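Local coordinates for protein N2152 (Neocallimastix frontalis, PDB 5U22) that probably hydrolyses glycosidic bonds as a family 39 glycoside hydrolase from a rumen anaerobic fungus, with polyspecific activity on rare arabinosyl substrates, at residues G46-E49 and N50-K53; N122-R125 and S126-D130; G287-G290 and S291-S295. One frame throughout, in Å; residues are numbered along the deposited sequence.

Contact 1 and contact 3 are neighbouring loops that touch, whereas contact 2 lies apart on a helix, its centre about 23 Å from that of contact 1 and about 30 Å from that of contact 3. Contact 3 is the buried one; contacts 1 and 2 each pair an inward apolar side with a more exposed one. P52 of contact 1 packs on L293 of contact 3, and the backbones of G46 and L289 share a probable hydrogen bond. Contacts 1 and 2 both press side chains on helix 84-91. Contact 2 has a helix's amide ladder; contact 1 closes on one backbone bond before a cis-proline, contact 3 on a carbonyl shared by two amides, with glycines and ordered water.

Contact 1 (G46-E49 and N50-K53); sequences GLIE and NVPK
I48 and V51 sit beside each other at the two ends of a tight reversal of the chain, their CA atoms 5.4 Å apart with E49 and N50 at the corner. One backbone hydrogen bond closes it: I48 N donates to V51 O at 2.9 Å, almost straight at 170° and nearly along the C=O axis.

The apolar contacts flank this bond, as suits the buried I48 and L47. With chi1 at 60°, I48 holds CG1 between its backbone N and carbonyl carbon, a crowded position that brings CG1 within 3.7 Å of V51 CB; the two branched side chains lie side by side, pointing the same way. CG1 also reaches V51 O at 3.2 Å, shielding the bonded oxygen. With an alanine in place of I48, the backbone bond could persist, but V51 CB would probably lose its apolar neighbour and a gap would open beside V51 O. L47 CD1 meets P52 CD at 3.6 Å, the side chains crossing at about a right angle.

Polar groups turn to other parts of the fold. The E49 carboxylate takes the backbone amides of G82 and D83, and R90 of helix 84-91 binds the carbonyls of both I48 and P52.

The arrangement is a reverse turn followed directly by a cis peptide, which proline adopts most readily, in the loop leading to helix 55-58 of this TIM-barrel enzyme.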
ATOM      1  N   GLY A  46      -8.958  -6.845   2.363  1.00 14.62           N
ATOM      2  CA  GLY A  46      -9.637  -5.641   2.798  1.00 15.33           C
ATOM      3  C   GLY A  46     -11.020  -5.505   2.222  1.00 15.70           C
ATOM      4  O   GLY A  46     -11.861  -4.820   2.807  1.00 17.82           O
ATOM      5  N   LEU A  47     -11.264  -6.156   1.090  1.00 12.73           N
ATOM      6  CA  LEU A  47     -12.565  -6.186   0.441  1.00 13.95           C
ATOM      7  C   LEU A  47     -12.907  -7.642   0.190  1.00 15.41           C
ATOM      8  O   LEU A  47     -12.093  -8.370  -0.382  1.00 16.99           O
ATOM      9  CB  LEU A  47     -12.538  -5.408  -0.879  1.00 16.12           C
ATOM     10  CG  LEU A  47     -13.801  -5.427  -1.737  1.00 15.44           C
ATOM     11  CD1 LEU A  47     -14.981  -4.856  -0.967  1.00 16.06           C
ATOM     12  CD2 LEU A  47     -13.569  -4.645  -3.033  1.00 16.89           C
ATOM     13  N   ILE A  48     -14.087  -8.076   0.628  1.00 14.25           N
ATOM     14  CA  ILE A  48     -14.503  -9.457   0.374  1.00 14.00           C
ATOM     15  C   ILE A  48     -15.874  -9.468  -0.288  1.00 17.70           C
ATOM     16  O   ILE A  48     -16.343  -8.433  -0.781  1.00 17.13           O
ATOM     17  CB  ILE A  48     -14.482 -10.296   1.663  1.00 13.25           C
ATOM     18  CG1 ILE A  48     -15.421  -9.706   2.723  1.00 15.28           C
ATOM     19  CG2 ILE A  48     -13.042 -10.375   2.209  1.00 14.97           C
ATOM     20  CD1 ILE A  48     -15.414 -10.518   4.007  1.00 14.35           C
ATOM     21  N   GLU A  49     -16.521 -10.640  -0.316  1.00 16.45           N
ATOM     22  CA  GLU A  49     -17.699 -10.810  -1.166  1.00 13.94           C
ATOM     23  C   GLU A  49     -18.807  -9.840  -0.787  1.00 15.97           C
ATOM     24  O   GLU A  49     -19.462  -9.265  -1.666  1.00 20.41           O
ATOM     25  CB  GLU A  49     -18.211 -12.253  -1.099  1.00 17.94           C
ATOM     26  CG  GLU A  49     -17.357 -13.275  -1.857  1.00 18.05           C
ATOM     27  CD  GLU A  49     -16.280 -13.895  -0.983  1.00 20.44           C
ATOM     28  OE1 GLU A  49     -15.927 -13.284   0.051  1.00 16.95           O
ATOM     29  OE2 GLU A  49     -15.795 -15.003  -1.328  1.00 17.82           O
ATOM     30  N   ASN A  50     -19.041  -9.640   0.511  1.00 17.68           N
ATOM     31  CA  ASN A  50     -20.120  -8.736   0.900  1.00 18.72           C
ATOM     32  C   ASN A  50     -19.771  -7.907   2.134  1.00 19.24           C
ATOM     33  O   ASN A  50     -20.678  -7.447   2.839  1.00 21.73           O
ATOM     34  CB  ASN A  50     -21.428  -9.520   1.129  1.00 18.92           C
ATOM     35  CG  ASN A  50     -22.670  -8.647   0.971  1.00 27.31           C
ATOM     36  OD1 ASN A  50     -22.698  -7.740   0.141  1.00 22.82           O
ATOM     37  ND2 ASN A  50     -23.697  -8.918   1.774  1.00 24.83           N
ATOM     38  N   VAL A  51     -18.485  -7.720   2.423  1.00 15.81           N
ATOM     39  CA  VAL A  51     -18.046  -6.771   3.441  1.00 16.05           C
ATOM     40  C   VAL A  51     -16.919  -5.965   2.815  1.00 19.59           C
ATOM     41  O   VAL A  51     -16.010  -6.549   2.227  1.00 18.88           O
ATOM     42  CB  VAL A  51     -17.575  -7.452   4.737  1.00 20.42           C
ATOM     43  CG1 VAL A  51     -17.337  -6.400   5.829  1.00 15.86           C
ATOM     44  CG2 VAL A  51     -18.592  -8.506   5.215  1.00 18.72           C
ATOM     45  N   PRO A  52     -16.990  -4.622   2.894  1.00 18.25           N
ATOM     46  CA  PRO A  52     -18.105  -3.825   3.414  1.00 21.34           C
ATOM     47  C   PRO A  52     -19.339  -4.043   2.561  1.00 19.60           C
ATOM     48  O   PRO A  52     -19.213  -4.305   1.370  1.00 17.13           O
ATOM     49  CB  PRO A  52     -17.614  -2.372   3.280  1.00 23.16           C
ATOM     50  CG  PRO A  52     -16.136  -2.459   3.048  1.00 21.34           C
ATOM     51  CD  PRO A  52     -15.914  -3.776   2.358  1.00 17.45           C
ATOM     52  N   LYS A  53     -20.520  -3.954   3.167  1.00 22.11           N
ATOM     53  CA  LYS A  53     -21.746  -4.109   2.393  1.00 19.48           C
ATOM     54  C   LYS A  53     -21.956  -2.917   1.466  1.00 18.93           C
ATOM     55  O   LYS A  53     -22.321  -3.081   0.291  1.00 20.70           O
ATOM     56  CB  LYS A  53     -22.922  -4.281   3.358  1.00 20.00           C
ATOM     57  CG  LYS A  53     -23.985  -5.271   2.951  1.00 33.12           C
ATOM     58  CD  LYS A  53     -25.062  -5.385   4.045  1.00 26.58           C
ATOM     59  CE  LYS A  53     -24.724  -6.468   5.062  1.00 34.15           C
ATOM     60  NZ  LYS A  53     -25.811  -6.685   6.073  1.00 34.82           N
TER

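Contact 2 (N122-R125 and S126-D130); sequences NEIR and SFIND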
ATOM      1  N   ASN A 122      -3.199 -28.710 -10.607  1.00 16.42           N
ATOM      2  CA  ASN A 122      -4.620 -28.870 -10.914  1.00 18.44           C
ATOM      3  C   ASN A 122      -5.437 -27.694 -10.378  1.00 15.54           C
ATOM      4  O   ASN A 122      -6.298 -27.149 -11.077  1.00 13.95           O
ATOM      5  CB  ASN A 122      -5.136 -30.190 -10.338  1.00 16.51           C
ATOM      6  CG  ASN A 122      -4.638 -31.392 -11.113  1.00 19.52           C
ATOM      7  OD1 ASN A 122      -4.473 -31.327 -12.333  1.00 23.24           O
ATOM      8  ND2 ASN A 122      -4.374 -32.492 -10.404  1.00 18.13           N
ATOM      9  N   GLU A 123      -5.170 -27.286  -9.140  1.00 16.78           N
ATOM     10  CA  GLU A 123      -5.911 -26.164  -8.569  1.00 16.39           C
ATOM     11  C   GLU A 123      -5.639 -24.872  -9.328  1.00 17.78           C
ATOM     12  O   GLU A 123      -6.564 -24.095  -9.583  1.00 16.53           O
ATOM     13  CB  GLU A 123      -5.565 -26.005  -7.089  1.00 22.33           C
ATOM     14  CG  GLU A 123      -6.138 -27.099  -6.210  1.00 18.71           C
ATOM     15  CD  GLU A 123      -7.643 -27.140  -6.263  1.00 20.96           C
ATOM     16  OE1 GLU A 123      -8.269 -26.067  -6.182  1.00 19.95           O
ATOM     17  OE2 GLU A 123      -8.207 -28.244  -6.393  1.00 28.26           O
ATOM     18  N   ILE A 124      -4.376 -24.624  -9.698  1.00 15.57           N
ATOM     19  CA  ILE A 124      -4.053 -23.417 -10.456  1.00 15.83           C
ATOM     20  C   ILE A 124      -4.750 -23.437 -11.808  1.00 15.78           C
ATOM     21  O   ILE A 124      -5.350 -22.437 -12.217  1.00 15.45           O
ATOM     22  CB  ILE A 124      -2.526 -23.255 -10.601  1.00 15.41           C
ATOM     23  CG1 ILE A 124      -1.916 -22.874  -9.250  1.00 13.91           C
ATOM     24  CG2 ILE A 124      -2.187 -22.186 -11.610  1.00 17.21           C
ATOM     25  CD1 ILE A 124      -0.405 -22.845  -9.264  1.00 17.35           C
ATOM     26  N   ARG A 125      -4.729 -24.586 -12.502  1.00 15.78           N
ATOM     27  CA  ARG A 125      -5.382 -24.667 -13.810  1.00 19.26           C
ATOM     28  C   ARG A 125      -6.874 -24.401 -13.699  1.00 16.75           C
ATOM     29  O   ARG A 125      -7.452 -23.695 -14.531  1.00 18.40           O
ATOM     30  CB  ARG A 125      -5.165 -26.038 -14.446  1.00 17.56           C
ATOM     31  CG  ARG A 125      -3.783 -26.302 -14.967  1.00 20.75           C
ATOM     32  CD  ARG A 125      -3.739 -27.723 -15.549  1.00 18.69           C
ATOM     33  NE  ARG A 125      -2.381 -28.130 -15.865  1.00 18.92           N
ATOM     34  CZ  ARG A 125      -1.726 -27.717 -16.942  1.00 24.86           C
ATOM     35  NH1 ARG A 125      -2.303 -26.872 -17.784  1.00 24.64           N
ATOM     36  NH2 ARG A 125      -0.493 -28.138 -17.176  1.00 21.33           N
ATOM     37  N   SER A 126      -7.524 -25.003 -12.700  1.00 16.54           N
ATOM     38  CA  SER A 126      -8.945 -24.749 -12.490  1.00 19.57           C
ATOM     39  C   SER A 126      -9.204 -23.276 -12.199  1.00 18.79           C
ATOM     40  O   SER A 126     -10.169 -22.701 -12.716  1.00 16.94           O
ATOM     41  CB  SER A 126      -9.479 -25.620 -11.354  1.00 15.63           C
ATOM     42  OG  SER A 126     -10.823 -25.281 -11.062  1.00 17.65           O
ATOM     43  N   PHE A 127      -8.342 -22.636 -11.395  1.00 16.14           N
ATOM     44  CA  PHE A 127      -8.544 -21.217 -11.121  1.00 16.04           C
ATOM     45  C   PHE A 127      -8.387 -20.387 -12.391  1.00 14.96           C
ATOM     46  O   PHE A 127      -9.180 -19.475 -12.652  1.00 16.80           O
ATOM     47  CB  PHE A 127      -7.582 -20.697 -10.055  1.00 16.82           C
ATOM     48  CG  PHE A 127      -7.578 -19.202  -9.984  1.00 16.38           C
ATOM     49  CD1 PHE A 127      -8.644 -18.532  -9.393  1.00 18.70           C
ATOM     50  CD2 PHE A 127      -6.587 -18.461 -10.618  1.00 18.88           C
ATOM     51  CE1 PHE A 127      -8.691 -17.141  -9.389  1.00 17.73           C
ATOM     52  CE2 PHE A 127      -6.628 -17.067 -10.619  1.00 14.74           C
ATOM     53  CZ  PHE A 127      -7.682 -16.408 -10.005  1.00 16.02           C
ATOM     54  N   ILE A 128      -7.347 -20.676 -13.182  1.00 15.93           N
ATOM     55  CA  ILE A 128      -7.088 -19.880 -14.382  1.00 16.40           C
ATOM     56  C   ILE A 128      -8.219 -20.031 -15.388  1.00 17.58           C
ATOM     57  O   ILE A 128      -8.590 -19.074 -16.077  1.00 16.92           O
ATOM     58  CB  ILE A 128      -5.731 -20.263 -14.988  1.00 17.36           C
ATOM     59  CG1 ILE A 128      -4.618 -19.818 -14.043  1.00 17.64           C
ATOM     60  CG2 ILE A 128      -5.539 -19.599 -16.338  1.00 16.99           C
ATOM     61  CD1 ILE A 128      -4.630 -18.329 -13.763  1.00 16.60           C
ATOM     62  N   ASN A 129      -8.787 -21.228 -15.490  1.00 18.93           N
ATOM     63  CA  ASN A 129      -9.968 -21.412 -16.328  1.00 18.21           C
ATOM     64  C   ASN A 129     -11.109 -20.500 -15.879  1.00 22.34           C
ATOM     65  O   ASN A 129     -11.728 -19.811 -16.701  1.00 21.38           O
ATOM     66  CB  ASN A 129     -10.401 -22.872 -16.299  1.00 17.60           C
ATOM     67  CG  ASN A 129     -11.716 -23.098 -17.013  1.00 34.44           C
ATOM     68  OD1 ASN A 129     -11.773 -23.105 -18.246  1.00 39.06           O
ATOM     69  ND2 ASN A 129     -12.785 -23.294 -16.244  1.00 32.52           N
ATOM     70  N   ASP A 130     -11.399 -20.480 -14.572  1.00 17.79           N
ATOM     71  CA  ASP A 130     -12.471 -19.624 -14.068  1.00 15.72           C
ATOM     72  C   ASP A 130     -12.133 -18.154 -14.251  1.00 23.34           C
ATOM     73  O   ASP A 130     -13.019 -17.338 -14.534  1.00 22.61           O
ATOM     74  CB  ASP A 130     -12.742 -19.916 -12.594  1.00 17.07           C
ATOM     75  CG  ASP A 130     -13.304 -21.307 -12.367  1.00 26.12           C
ATOM     76  OD1 ASP A 130     -13.760 -21.934 -13.348  1.00 28.38           O
ATOM     77  OD2 ASP A 130     -13.302 -21.770 -11.208  1.00 21.96           O
TER
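I124 and I128, one helical turn apart, lie side by side and point the same way, with I124 CG2 4.2 Å from I128 CG1. Both carry CG1 beside the backbone N, but they differ further out: I124 stretches on (chi2 174°), whereas I128 bends at chi2 (-58°). I128 CG1 also rests 3.3 Å from I124 O, the carbonyl that accepts I128 N at 2.8 Å. Isoleucine suits these buried places because it is apolar.

F127 sets CG anti to the backbone N (chi1 168°), which leads the ring away from the preceding turn while CB stays 3.6 Å from I124 O. S126, with its short side chain, sets CB 3.5 Å from N122 O. The amides of S126, F127 and N129 continue the i to i+4 ladder, bonding to the carbonyls of N122, E123 and R125. On the more polar side, E123 forms a salt bridge with R77 and D130 one with R72.

The segment belongs to helix 117-134, which crosses over between parallel strands 98-102 and 139-143. I124 packs on T167 and L170 of helix 160-174, F127 on V84 and I85 of helix 84-91, and F127 and I128 both reach N142 of strand 139-143.

Contact 3 (G287-G290 and S291-S295); sequences GRLG and SLLAS
R288 and L293 are drawn together in a buried loop of the TIM barrel, between strand 275-278 and helix 301-310, where the chain makes a pi-turn. L293 N donates to R288 O, five residues back, at 3.2 Å; L292 N adds a weak bond to the same oxygen, so one carbonyl gathers two amides.

Three successive residues, L289, G290 and S291, have positive phi, so the turn winds in the left-handed sense. Glycine suits both G287 and G290, because at their backbone angles a CB would be jammed against the preceding carbonyl oxygen. Water 1 bridges two amides of the turn, accepting from S291 N at 3.1 Å and weakly from R288 N. S291 shares the positive phi (55°) without being a glycine, and its short hydroxyl side chain hydrogen-bonds E255 through OG.

The leucines fill the inner side. L289 CB meets L292 CB at 4.0 Å, and L289 CD1 lies 4.1 Å from L293 CG as the side chains of L289 and L293 cross obliquely. P52 packs on both L289 and L293, while from helix 301-310 Y306 packs on L292 and W303 on L293.

R288 serves the polar side. Its chain is extended from CG to NE, which carries the guanidinium along to S295, whose CA stands 3.5 Å above the centre of one face. NE forms a salt bridge with D296, and NH1 makes a long, weak ion pair with D382. S295 OG turns instead to Q298 and the amide of T297. Water 2 links R288 to L293: R288 NH1 donates to it at 2.9 Å, and the same water lies 2.7 Å from L293 O.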
ATOM      1  N   GLY A 287     -12.482  -7.750   5.490  1.00 15.35           N
ATOM      2  CA  GLY A 287     -13.384  -6.839   4.816  1.00 14.40           C
ATOM      3  C   GLY A 287     -13.420  -5.447   5.399  1.00 16.95           C
ATOM      4  O   GLY A 287     -14.344  -4.681   5.102  1.00 14.90           O
ATOM      5  N   ARG A 288     -12.427  -5.075   6.206  1.00 12.79           N
ATOM      6  CA  ARG A 288     -12.428  -3.754   6.824  1.00 14.40           C
ATOM      7  C   ARG A 288     -11.387  -2.823   6.216  1.00 14.70           C
ATOM      8  O   ARG A 288     -10.959  -1.864   6.867  1.00 18.28           O
ATOM      9  CB  ARG A 288     -12.243  -3.883   8.336  1.00 12.69           C
ATOM     10  CG  ARG A 288     -13.454  -4.526   8.968  1.00 14.53           C
ATOM     11  CD  ARG A 288     -13.436  -4.442  10.480  1.00 19.63           C
ATOM     12  NE  ARG A 288     -14.607  -5.109  11.048  1.00 18.53           N
ATOM     13  CZ  ARG A 288     -14.771  -5.299  12.352  1.00 21.66           C
ATOM     14  NH1 ARG A 288     -13.844  -4.864  13.192  1.00 19.61           N
ATOM     15  NH2 ARG A 288     -15.853  -5.918  12.812  1.00 22.87           N
ATOM     16  N   LEU A 289     -10.973  -3.099   4.976  1.00 13.18           N
ATOM     17  CA  LEU A 289     -10.184  -2.191   4.158  1.00 13.84           C
ATOM     18  C   LEU A 289      -8.801  -1.922   4.744  1.00 15.88           C
ATOM     19  O   LEU A 289      -8.147  -0.948   4.367  1.00 14.72           O
ATOM     20  CB  LEU A 289     -10.958  -0.878   3.930  1.00 14.19           C
ATOM     21  CG  LEU A 289     -12.243  -1.119   3.125  1.00 18.12           C
ATOM     22  CD1 LEU A 289     -13.166   0.106   3.101  1.00 19.39           C
ATOM     23  CD2 LEU A 289     -11.888  -1.535   1.712  1.00 17.60           C
ATOM     24  N   GLY A 290      -8.322  -2.806   5.624  1.00 15.32           N
ATOM     25  CA  GLY A 290      -7.040  -2.637   6.282  1.00 14.02           C
ATOM     26  C   GLY A 290      -7.201  -1.953   7.626  1.00 14.38           C
ATOM     27  O   GLY A 290      -6.420  -1.065   7.980  1.00 16.56           O
ATOM     28  N   SER A 291      -8.217  -2.378   8.381  1.00 15.17           N
ATOM     29  CA  SER A 291      -8.601  -1.743   9.641  1.00 16.17           C
ATOM     30  C   SER A 291      -8.879  -0.258   9.455  1.00 16.40           C
ATOM     31  O   SER A 291      -8.709   0.543  10.373  1.00 18.77           O
ATOM     32  CB  SER A 291      -7.545  -1.972  10.731  1.00 17.39           C
ATOM     33  OG  SER A 291      -7.467  -3.352  11.063  1.00 18.24           O
ATOM     34  N   LEU A 292      -9.299   0.131   8.254  1.00 13.93           N
ATOM     35  CA  LEU A 292      -9.783   1.490   8.065  1.00 14.58           C
ATOM     36  C   LEU A 292     -11.197   1.654   8.580  1.00 16.07           C
ATOM     37  O   LEU A 292     -11.607   2.783   8.889  1.00 16.22           O
ATOM     38  CB  LEU A 292      -9.731   1.894   6.588  1.00 13.31           C
ATOM     39  CG  LEU A 292      -8.405   2.433   6.037  1.00 24.64           C
ATOM     40  CD1 LEU A 292      -7.206   1.764   6.656  1.00 24.90           C
ATOM     41  CD2 LEU A 292      -8.359   2.357   4.505  1.00 17.79           C
ATOM     42  N   LEU A 293     -11.944   0.558   8.665  1.00 16.89           N
ATOM     43  CA  LEU A 293     -13.264   0.544   9.270  1.00 14.72           C
ATOM     44  C   LEU A 293     -13.156   0.037  10.700  1.00 20.34           C
ATOM     45  O   LEU A 293     -12.403  -0.904  10.989  1.00 20.88           O
ATOM     46  CB  LEU A 293     -14.227  -0.348   8.481  1.00 16.66           C
ATOM     47  CG  LEU A 293     -14.405  -0.024   7.001  1.00 16.36           C
ATOM     48  CD1 LEU A 293     -15.422  -0.981   6.369  1.00 17.01           C
ATOM     49  CD2 LEU A 293     -14.850   1.422   6.826  1.00 14.13           C
ATOM     50  N   ALA A 294     -13.900   0.686  11.596  1.00 14.26           N
ATOM     51  CA  ALA A 294     -13.907   0.327  13.003  1.00 20.22           C
ATOM     52  C   ALA A 294     -14.759  -0.901  13.261  1.00 22.14           C
ATOM     53  O   ALA A 294     -14.551  -1.598  14.265  1.00 20.51           O
ATOM     54  CB  ALA A 294     -14.426   1.509  13.828  1.00 20.87           C
ATOM     55  N   SER A 295     -15.727  -1.148  12.383  1.00 17.08           N
ATOM     56  CA  SER A 295     -16.576  -2.325  12.407  1.00 18.02           C
ATOM     57  C   SER A 295     -16.836  -2.696  10.961  1.00 20.69           C
ATOM     58  O   SER A 295     -16.309  -2.062  10.042  1.00 20.09           O
ATOM     59  CB  SER A 295     -17.883  -2.051  13.154  1.00 18.77           C
ATOM     60  OG  SER A 295     -18.695  -1.182  12.394  1.00 20.23           O
TER
HETATM   61  O   HOH W   1      -9.173  -5.109   7.212  1.00 17.20           O
HETATM   62  O   HOH W   2     -11.807  -2.824  12.826  1.00 19.31           O